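PDB 5TF3: putative membrane protein from Yersinia pestis CO92, which is of unknown function, belongs to the DUF1198 family and folds into a compact domain built of helices without any strand. Local coordinates for residues Val58-Thr63 against Glu92-Ala97; Arg41-Ser44 against Glu50-Lys53; Glu25-Glu30 against Phe99-Leu104. All coordinates share one frame; numbering follows the deposited sequence.

In the fold
The three contacts join helices, or the turns that end them, of a single all-helical chain. Interaction 1 is core: its touching residues are buried, and I60 methyls meet other methyls, a methylene and a carbonyl. Interactions 2 and 3 lie further out and are partly buried, and each mixes apolar contact with the polar edge of a glutamate. Interaction 2 joins neighbours in the chain. Interactions 1 and 3 bring together distant parts, and interaction 1 is nested inside the loop that interaction 3 closes. Helix 48-65 serves interactions 1 and 2; helix 91-100 serves interactions 1 and 3. K53 and E92 form a salt bridge between interactions 2 and 1; Y61 and E30 probably hydrogen-bond between interactions 1 and 3.

Interaction 1. Residues Val58-Thr63 against Glu92-Ala97; sequences VFIYHT and EHTDAA
I60 of helix 48-65 carries this contact against H93, T94 and A97 of helix 91-100. Its CB already points toward the second helix. From there CG2 goes toward A97, while CG1 carries CD1 toward H93 and T94. CG2 lies anti to the backbone N, its methyl 3.9 Å from A97 CB. CG1 lies beside the backbone N (chi1 -72°) and serves as a spacer. The chain is extended at chi2, so CD1 reaches furthest across. I60 CD1 settles on the backbone of the other helix, 3.4 Å from H93 O. That oxygen is already engaged, as it accepts the helical bond from A97 N. T94 CG2 flanks the same I60 methyl at 3.8 Å, and A97 CB lies 4.0 Å from it.

The motif is an oblique helix-helix packing inside an all-alpha domain. The axes of the two short segments come within 10.2 Å of each other and cross at -66°. Within residues 58-63, I60 alone reaches residues 92-97.

H93 offers its CB to I60 CD1, but its ring leads away. The ring stacks with Y56, and H93 ND1 bonds to A90 N. T94 turns its hydroxyl to A91 O and its methyl to I60. L89 in the preceding loop touches both I60 and T94. Helix 108-122 adds L111 and R115 beside T94.

Interaction 2. Residues Arg41-Ser44 against Glu50-Lys53; sequences RSTS and EVRK
S42 and T43 meet E50 and V51 where two consecutive helices, 33-45 and 48-65, are joined by a very short linker. The last turn of the first helix lies against the opening turn of the second. The backbones come close here, with T43 CA and V51 CA 5.7 Å apart.

E50 makes the outer half of the contact. Its CG stands anti to the backbone N (chi1 -170°), which sends the chain across to the first helix. E50 CG then rests against a carbonyl, 3.3 Å from S42 O. The chain bends at chi2 (71°), and this brings the carboxylate round to the side chain of S42. S42 OG and E50 OE2 are 3.5 Å apart, a weak hydrogen bond at most. It is not settled, because F39 O is a competing weak acceptor for the same hydroxyl.

This pairing of sequence neighbours is a junction between consecutive helices of the all-helical DUF1198 fold, and its inner half is made by V51 against the backbone and methyl of T43. V51 CG2 lies beside its own backbone N and approaches the end of the first helix, 4.0 Å from T43 O. T43 CG2 is a looser neighbour of the V51 CG2 methyl, at 4.3 Å. The T43 hydroxyl turns back into its own helix and bonds to F39 O. Helix 2-17 packs over this inner side, with I13 against T43 and T12 and L16 against V51. S47, in the linker, offers its OG to E50 N in another weak hydrogen bond.

Interaction 3. Residues Glu25-Glu30 against Phe99-Leu104; sequences ESMLQE and FYFAEL
F101 presents the edge of its ring to M27 and to the carbonyls of M27 and of E30, the residue just past helix 22-29. M27, a selenomethionine in this crystal, crosses the phenylalanine side chain at about a right angle. Its CG, anti to the backbone N (chi1 176°), meets the far corner of the ring, with M27 CG 3.5 Å from F101 CZ. The chain bends beyond this point at chi3, and the selenium stays near the same corner, M27 SE lying 4.1 Å from F101 CZ. Two carbonyl oxygens lie in the plane of the ring. M27 O is 3.9 Å from F101 CE1, and E30 O is 3.8 Å from F101 CD1. The slightly positive C-H rim of the aromatic ring thus faces two backbone oxygens, which is probably a mildly favourable arrangement.

E30 and L104 form the second pair, and they too cross at about a right angle. The glutamate chain bends at chi2. Its OE1 touches the leucine fork, 3.8 Å from L104 CD2, while L104 CG lies 4.0 Å from E30 O. The other carboxylate oxygen has polar partners: E30 OE2 is probably hydrogen-bonded to Y61 OH and is salt-bridged to K66 NZ.

F101 is where helix 91-100 gives way to a short 3-10 turn, and that turn carries L104 back toward E30. Helix 48-65 packs against the contact, with V58 and Y61 against M27 and I65 against F101. F39 of helix 33-45 also touches M27, and M31 and L106 in the loops flank F101.

Interaction 1. Residues Val58-Thr63 against Glu92-Ala97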
loop_
_atom_site.group_PDB
_atom_site.type_symbol
_atom_site.label_atom_id
_atom_site.label_comp_id
_atom_site.label_asym_id
_atom_site.label_seq_id
_atom_site.Cartn_x
_atom_site.Cartn_y
_atom_site.Cartn_z
ATOM N N VAL A 58 -0.315 0.541 1.571
ATOM C CA VAL A 58 0.097 -0.203 2.763
ATOM C C VAL A 58 1.282 -1.108 2.440
ATOM O O VAL A 58 2.296 -1.120 3.152
ATOM C CB VAL A 58 -1.097 -1.003 3.315
ATOM C CG1 VAL A 58 -0.677 -1.894 4.478
ATOM C CG2 VAL A 58 -2.203 -0.041 3.765
ATOM N N PHE A 59 1.179 -1.874 1.354
ATOM C CA PHE A 59 2.282 -2.737 0.933
ATOM C C PHE A 59 3.562 -1.933 0.700
ATOM O O PHE A 59 4.620 -2.261 1.241
ATOM C CB PHE A 59 1.872 -3.493 -0.339
ATOM C CG PHE A 59 2.978 -4.300 -0.966
ATOM C CD1 PHE A 59 3.825 -3.732 -1.916
ATOM C CD2 PHE A 59 3.150 -5.637 -0.633
ATOM C CE1 PHE A 59 4.849 -4.467 -2.491
ATOM C CE2 PHE A 59 4.160 -6.392 -1.212
ATOM C CZ PHE A 59 5.021 -5.800 -2.149
ATOM N N ILE A 60 3.483 -0.874 -0.110
ATOM C CA ILE A 60 4.680 -0.084 -0.416
ATOM C C ILE A 60 5.287 0.494 0.853
ATOM O O ILE A 60 6.508 0.460 1.046
ATOM C CB ILE A 60 4.346 1.023 -1.429
ATOM C CG1 ILE A 60 4.103 0.420 -2.823
ATOM C CG2 ILE A 60 5.463 2.098 -1.424
ATOM C CD1 ILE A 60 3.554 1.403 -3.852
ATOM N N TYR A 61 4.446 1.010 1.754
ATOM C CA TYR A 61 4.961 1.599 2.989
ATOM C C TYR A 61 5.722 0.571 3.812
ATOM O O TYR A 61 6.852 0.817 4.244
ATOM C CB TYR A 61 3.824 2.213 3.818
ATOM C CG TYR A 61 4.308 2.719 5.173
ATOM C CD1 TYR A 61 4.996 3.935 5.283
ATOM C CD2 TYR A 61 4.115 1.967 6.331
ATOM C CE1 TYR A 61 5.464 4.389 6.515
ATOM C CE2 TYR A 61 4.579 2.419 7.572
ATOM C CZ TYR A 61 5.249 3.624 7.653
ATOM O OH TYR A 61 5.707 4.061 8.875
ATOM N N HIS A 62 5.120 -0.592 4.047
ATOM C CA HIS A 62 5.771 -1.562 4.920
ATOM C C HIS A 62 6.931 -2.287 4.244
ATOM O O HIS A 62 7.781 -2.837 4.949
ATOM C CB HIS A 62 4.732 -2.551 5.467
ATOM C CG HIS A 62 3.828 -1.918 6.473
ATOM N ND1 HIS A 62 4.256 -1.585 7.741
ATOM C CD2 HIS A 62 2.563 -1.452 6.367
ATOM C CE1 HIS A 62 3.270 -0.996 8.394
ATOM N NE2 HIS A 62 2.234 -0.894 7.581
ATOM N N THR A 63 7.028 -2.260 2.909
ATOM C CA THR A 63 8.166 -2.909 2.267
ATOM C C THR A 63 9.202 -1.876 1.826
ATOM O O THR A 63 10.180 -1.654 2.543
ATOM C CB THR A 63 7.710 -3.782 1.094
ATOM O OG1 THR A 63 7.046 -2.987 0.103
ATOM C CG2 THR A 63 6.754 -4.917 1.595
ATOM N N GLU A 92 1.004 2.788 -11.308
ATOM C CA GLU A 92 0.144 3.761 -10.661
ATOM C C GLU A 92 0.223 3.648 -9.142
ATOM O O GLU A 92 -0.032 4.634 -8.442
ATOM C CB GLU A 92 -1.288 3.584 -11.145
ATOM C CG GLU A 92 -1.751 2.155 -11.151
ATOM C CD GLU A 92 -3.230 2.059 -10.849
ATOM O OE1 GLU A 92 -3.765 0.926 -10.816
ATOM O OE2 GLU A 92 -3.857 3.124 -10.632
ATOM N N HIS A 93 0.592 2.468 -8.623
ATOM C CA HIS A 93 0.734 2.304 -7.175
ATOM C C HIS A 93 1.936 3.084 -6.657
ATOM O O HIS A 93 1.841 3.794 -5.649
ATOM C CB HIS A 93 0.873 0.822 -6.825
ATOM C CG HIS A 93 -0.265 -0.020 -7.307
ATOM N ND1 HIS A 93 -0.087 -1.274 -7.857
ATOM C CD2 HIS A 93 -1.598 0.220 -7.336
ATOM C CE1 HIS A 93 -1.262 -1.771 -8.201
ATOM N NE2 HIS A 93 -2.195 -0.885 -7.891
ATOM N N THR A 94 3.072 2.992 -7.357
ATOM C CA THR A 94 4.270 3.678 -6.891
ATOM C C THR A 94 4.189 5.174 -7.161
ATOM O O THR A 94 4.740 5.974 -6.398
ATOM C CB THR A 94 5.518 3.067 -7.543
ATOM O OG1 THR A 94 5.277 2.867 -8.938
ATOM C CG2 THR A 94 5.861 1.715 -6.879
ATOM N N ASP A 95 3.500 5.577 -8.227
ATOM C CA ASP A 95 3.308 7.004 -8.448
ATOM C C ASP A 95 2.466 7.615 -7.332
ATOM O O ASP A 95 2.771 8.712 -6.850
ATOM C CB ASP A 95 2.670 7.241 -9.811
ATOM C CG ASP A 95 3.668 7.093 -10.969
ATOM O OD1 ASP A 95 4.898 7.187 -10.754
ATOM O OD2 ASP A 95 3.220 6.884 -12.108
ATOM N N ALA A 96 1.411 6.908 -6.905
ATOM C CA ALA A 96 0.612 7.348 -5.761
ATOM C C ALA A 96 1.449 7.413 -4.491
ATOM O O ALA A 96 1.251 8.292 -3.647
ATOM C CB ALA A 96 -0.575 6.404 -5.552
ATOM N N ALA A 97 2.371 6.470 -4.327
ATOM C CA ALA A 97 3.295 6.543 -3.206
ATOM C C ALA A 97 4.122 7.823 -3.251
ATOM O O ALA A 97 4.363 8.448 -2.213
ATOM C CB ALA A 97 4.207 5.321 -3.206
#

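Interaction 2. Residues Arg41-Ser44 against Glu50-Lys53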
loop_
_atom_site.group_PDB
_atom_site.type_symbol
_atom_site.label_atom_id
_atom_site.label_comp_id
_atom_site.label_asym_id
_atom_site.label_seq_id
_atom_site.Cartn_x
_atom_site.Cartn_y
_atom_site.Cartn_z
ATOM N N ARG A 41 -9.950 11.076 2.971
ATOM C CA ARG A 41 -11.197 11.424 2.303
ATOM C C ARG A 41 -11.465 10.499 1.127
ATOM O O ARG A 41 -12.609 10.100 0.897
ATOM C CB ARG A 41 -11.187 12.878 1.837
ATOM C CG ARG A 41 -12.513 13.265 1.181
ATOM C CD ARG A 41 -12.610 14.746 0.879
ATOM N NE ARG A 41 -11.452 15.170 0.112
ATOM C CZ ARG A 41 -10.575 16.080 0.518
ATOM N NH1 ARG A 41 -10.734 16.699 1.688
ATOM N NH2 ARG A 41 -9.541 16.371 -0.262
ATOM N N SER A 42 -10.424 10.136 0.372
ATOM C CA SER A 42 -10.667 9.267 -0.775
ATOM C C SER A 42 -10.971 7.839 -0.329
ATOM O O SER A 42 -11.735 7.131 -0.993
ATOM C CB SER A 42 -9.479 9.309 -1.747
ATOM O OG SER A 42 -8.528 8.293 -1.471
ATOM N N THR A 43 -10.423 7.409 0.805
ATOM C CA THR A 43 -10.647 6.038 1.246
ATOM C C THR A 43 -11.975 5.872 1.976
ATOM O O THR A 43 -12.587 4.802 1.905
ATOM C CB THR A 43 -9.494 5.583 2.145
ATOM O OG1 THR A 43 -8.252 5.724 1.440
ATOM C CG2 THR A 43 -9.667 4.136 2.532
ATOM N N SER A 44 -12.441 6.897 2.686
ATOM C CA SER A 44 -13.706 6.750 3.393
ATOM C C SER A 44 -14.904 6.987 2.479
ATOM O O SER A 44 -15.994 6.474 2.749
ATOM C CB SER A 44 -13.746 7.694 4.599
ATOM O OG SER A 44 -13.576 9.040 4.194
ATOM N N GLU A 50 -11.510 1.734 -4.545
ATOM C CA GLU A 50 -10.589 2.735 -4.013
ATOM C C GLU A 50 -9.899 2.243 -2.747
ATOM O O GLU A 50 -8.764 2.643 -2.461
ATOM C CB GLU A 50 -11.334 4.043 -3.742
ATOM C CG GLU A 50 -10.428 5.228 -3.417
ATOM C CD GLU A 50 -9.651 5.731 -4.628
ATOM O OE1 GLU A 50 -10.014 5.366 -5.767
ATOM O OE2 GLU A 50 -8.677 6.492 -4.441
ATOM N N VAL A 51 -10.571 1.386 -1.977
ATOM C CA VAL A 51 -9.946 0.776 -0.812
ATOM C C VAL A 51 -8.863 -0.206 -1.243
ATOM O O VAL A 51 -7.810 -0.315 -0.598
ATOM C CB VAL A 51 -11.027 0.105 0.056
ATOM C CG1 VAL A 51 -10.409 -0.603 1.242
ATOM C CG2 VAL A 51 -12.053 1.146 0.505
ATOM N N ARG A 52 -9.090 -0.929 -2.340
ATOM C CA ARG A 52 -8.088 -1.878 -2.811
ATOM C C ARG A 52 -6.822 -1.159 -3.263
ATOM O O ARG A 52 -5.711 -1.650 -3.037
ATOM C CB ARG A 52 -8.669 -2.742 -3.931
ATOM C CG ARG A 52 -9.897 -3.544 -3.493
ATOM C CD ARG A 52 -10.568 -4.288 -4.647
ATOM N NE ARG A 52 -10.071 -5.655 -4.788
ATOM C CZ ARG A 52 -9.274 -6.069 -5.767
ATOM N NH1 ARG A 52 -8.883 -5.217 -6.710
ATOM N NH2 ARG A 52 -8.877 -7.336 -5.809
ATOM N N LYS A 53 -6.966 0.012 -3.888
ATOM C CA LYS A 53 -5.797 0.823 -4.206
ATOM C C LYS A 53 -5.006 1.159 -2.946
ATOM O O LYS A 53 -3.770 1.129 -2.949
ATOM C CB LYS A 53 -6.231 2.103 -4.922
ATOM C CG LYS A 53 -6.786 1.876 -6.319
ATOM C CD LYS A 53 -5.784 2.313 -7.386
ATOM C CE LYS A 53 -6.381 2.258 -8.796
ATOM N NZ LYS A 53 -6.289 0.901 -9.429
#

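Interaction 3. Residues Glu25-Glu30 against Phe99-Leu104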
loop_
_atom_site.group_PDB
_atom_site.type_symbol
_atom_site.label_atom_id
_atom_site.label_comp_id
_atom_site.label_asym_id
_atom_site.label_seq_id
_atom_site.Cartn_x
_atom_site.Cartn_y
_atom_site.Cartn_z
ATOM N N GLU A 25 -2.384 3.116 10.947
ATOM C CA GLU A 25 -2.038 4.328 11.682
ATOM C C GLU A 25 -0.564 4.680 11.519
ATOM O O GLU A 25 -0.215 5.856 11.375
ATOM C CB GLU A 25 -2.408 4.147 13.163
ATOM C CG GLU A 25 -3.915 3.913 13.364
ATOM C CD GLU A 25 -4.313 3.321 14.738
ATOM O OE1 GLU A 25 -3.448 2.745 15.443
ATOM O OE2 GLU A 25 -5.516 3.420 15.097
ATOM N N SER A 26 0.319 3.679 11.521
ATOM C CA SER A 26 1.744 3.973 11.363
ATOM C C SER A 26 2.032 4.606 10.008
ATOM O O SER A 26 2.837 5.541 9.905
ATOM C CB SER A 26 2.570 2.702 11.546
ATOM O OG SER A 26 2.501 2.288 12.897
HETATM N N MSE A 27 1.384 4.117 8.959
HETATM C CA MSE A 27 1.544 4.701 7.633
HETATM C C MSE A 27 1.016 6.137 7.569
HETATM O O MSE A 27 1.630 7.006 6.942
HETATM C CB MSE A 27 0.844 3.828 6.587
HETATM C CG MSE A 27 0.889 4.409 5.192
HETATM SE SE MSE A 27 -0.166 3.298 4.023
HETATM C CE MSE A 27 -1.912 3.737 4.792
ATOM N N LEU A 28 -0.123 6.395 8.219
ATOM C CA LEU A 28 -0.664 7.752 8.212
ATOM C C LEU A 28 0.291 8.729 8.883
ATOM O O LEU A 28 0.469 9.854 8.407
ATOM C CB LEU A 28 -2.028 7.784 8.901
ATOM C CG LEU A 28 -3.101 6.910 8.249
ATOM C CD1 LEU A 28 -4.385 6.977 9.072
ATOM C CD2 LEU A 28 -3.351 7.355 6.821
ATOM N N GLN A 29 0.919 8.316 9.989
ATOM C CA GLN A 29 1.835 9.198 10.708
ATOM C C GLN A 29 2.928 9.740 9.802
ATOM O O GLN A 29 3.394 10.864 10.003
ATOM C CB GLN A 29 2.474 8.458 11.878
ATOM C CG GLN A 29 1.539 8.137 13.008
ATOM C CD GLN A 29 2.253 7.401 14.129
ATOM O OE1 GLN A 29 1.876 6.286 14.496
ATOM N NE2 GLN A 29 3.304 8.020 14.668
ATOM N N GLU A 30 3.344 8.965 8.802
ATOM C CA GLU A 30 4.414 9.357 7.900
ATOM C C GLU A 30 3.906 10.016 6.627
ATOM O O GLU A 30 4.695 10.238 5.706
ATOM C CB GLU A 30 5.274 8.143 7.543
ATOM C CG GLU A 30 5.767 7.369 8.753
ATOM C CD GLU A 30 7.243 7.026 8.668
ATOM O OE1 GLU A 30 8.008 7.825 8.090
ATOM O OE2 GLU A 30 7.635 5.951 9.173
ATOM N N PHE A 99 3.418 10.711 -4.253
ATOM C CA PHE A 99 2.739 11.877 -3.713
ATOM C C PHE A 99 2.527 11.759 -2.207
ATOM O O PHE A 99 2.930 12.643 -1.443
ATOM C CB PHE A 99 1.390 12.103 -4.366
ATOM C CG PHE A 99 0.553 13.077 -3.592
ATOM C CD1 PHE A 99 0.905 14.420 -3.548
ATOM C CD2 PHE A 99 -0.517 12.653 -2.836
ATOM C CE1 PHE A 99 0.158 15.339 -2.832
ATOM C CE2 PHE A 99 -1.273 13.570 -2.112
ATOM C CZ PHE A 99 -0.926 14.908 -2.103
ATOM N N TYR A 100 1.853 10.688 -1.769
ATOM C CA TYR A 100 1.380 10.641 -0.385
ATOM C C TYR A 100 2.536 10.691 0.601
ATOM O O TYR A 100 2.384 11.235 1.707
ATOM C CB TYR A 100 0.520 9.399 -0.155
ATOM C CG TYR A 100 -0.871 9.492 -0.754
ATOM C CD1 TYR A 100 -1.747 10.508 -0.390
ATOM C CD2 TYR A 100 -1.310 8.555 -1.679
ATOM C CE1 TYR A 100 -3.025 10.593 -0.945
ATOM C CE2 TYR A 100 -2.583 8.620 -2.226
ATOM C CZ TYR A 100 -3.433 9.641 -1.864
ATOM O OH TYR A 100 -4.691 9.703 -2.420
ATOM N N PHE A 101 3.708 10.180 0.205
ATOM C CA PHE A 101 4.900 10.209 1.046
ATOM C C PHE A 101 5.929 11.236 0.557
ATOM O O PHE A 101 7.130 11.084 0.791
ATOM C CB PHE A 101 5.504 8.807 1.135
ATOM C CG PHE A 101 4.524 7.768 1.620
ATOM C CD1 PHE A 101 4.070 7.785 2.933
ATOM C CD2 PHE A 101 4.031 6.797 0.758
ATOM C CE1 PHE A 101 3.156 6.844 3.386
ATOM C CE2 PHE A 101 3.122 5.852 1.197
ATOM C CZ PHE A 101 2.684 5.871 2.514
ATOM N N ALA A 102 5.460 12.308 -0.080
ATOM C CA ALA A 102 6.366 13.293 -0.679
ATOM C C ALA A 102 7.332 13.883 0.345
ATOM O O ALA A 102 8.508 14.109 0.038
ATOM C CB ALA A 102 5.557 14.399 -1.347
ATOM N N GLU A 103 6.863 14.122 1.570
ATOM C CA GLU A 103 7.716 14.710 2.600
ATOM C C GLU A 103 8.884 13.812 2.994
ATOM O O GLU A 103 9.850 14.300 3.594
ATOM C CB GLU A 103 6.882 15.043 3.837
ATOM C CG GLU A 103 5.827 16.111 3.594
ATOM C CD GLU A 103 5.107 16.513 4.875
ATOM O OE1 GLU A 103 5.176 15.739 5.861
ATOM O OE2 GLU A 103 4.480 17.602 4.894
ATOM N N LEU A 104 8.811 12.513 2.689
ATOM C CA LEU A 104 9.905 11.585 2.946
ATOM C C LEU A 104 11.012 11.678 1.911
ATOM O O LEU A 104 12.080 11.095 2.127
ATOM C CB LEU A 104 9.386 10.145 2.984
ATOM C CG LEU A 104 8.289 9.892 4.007
ATOM C CD1 LEU A 104 7.957 8.400 4.084
ATOM C CD2 LEU A 104 8.765 10.400 5.336
#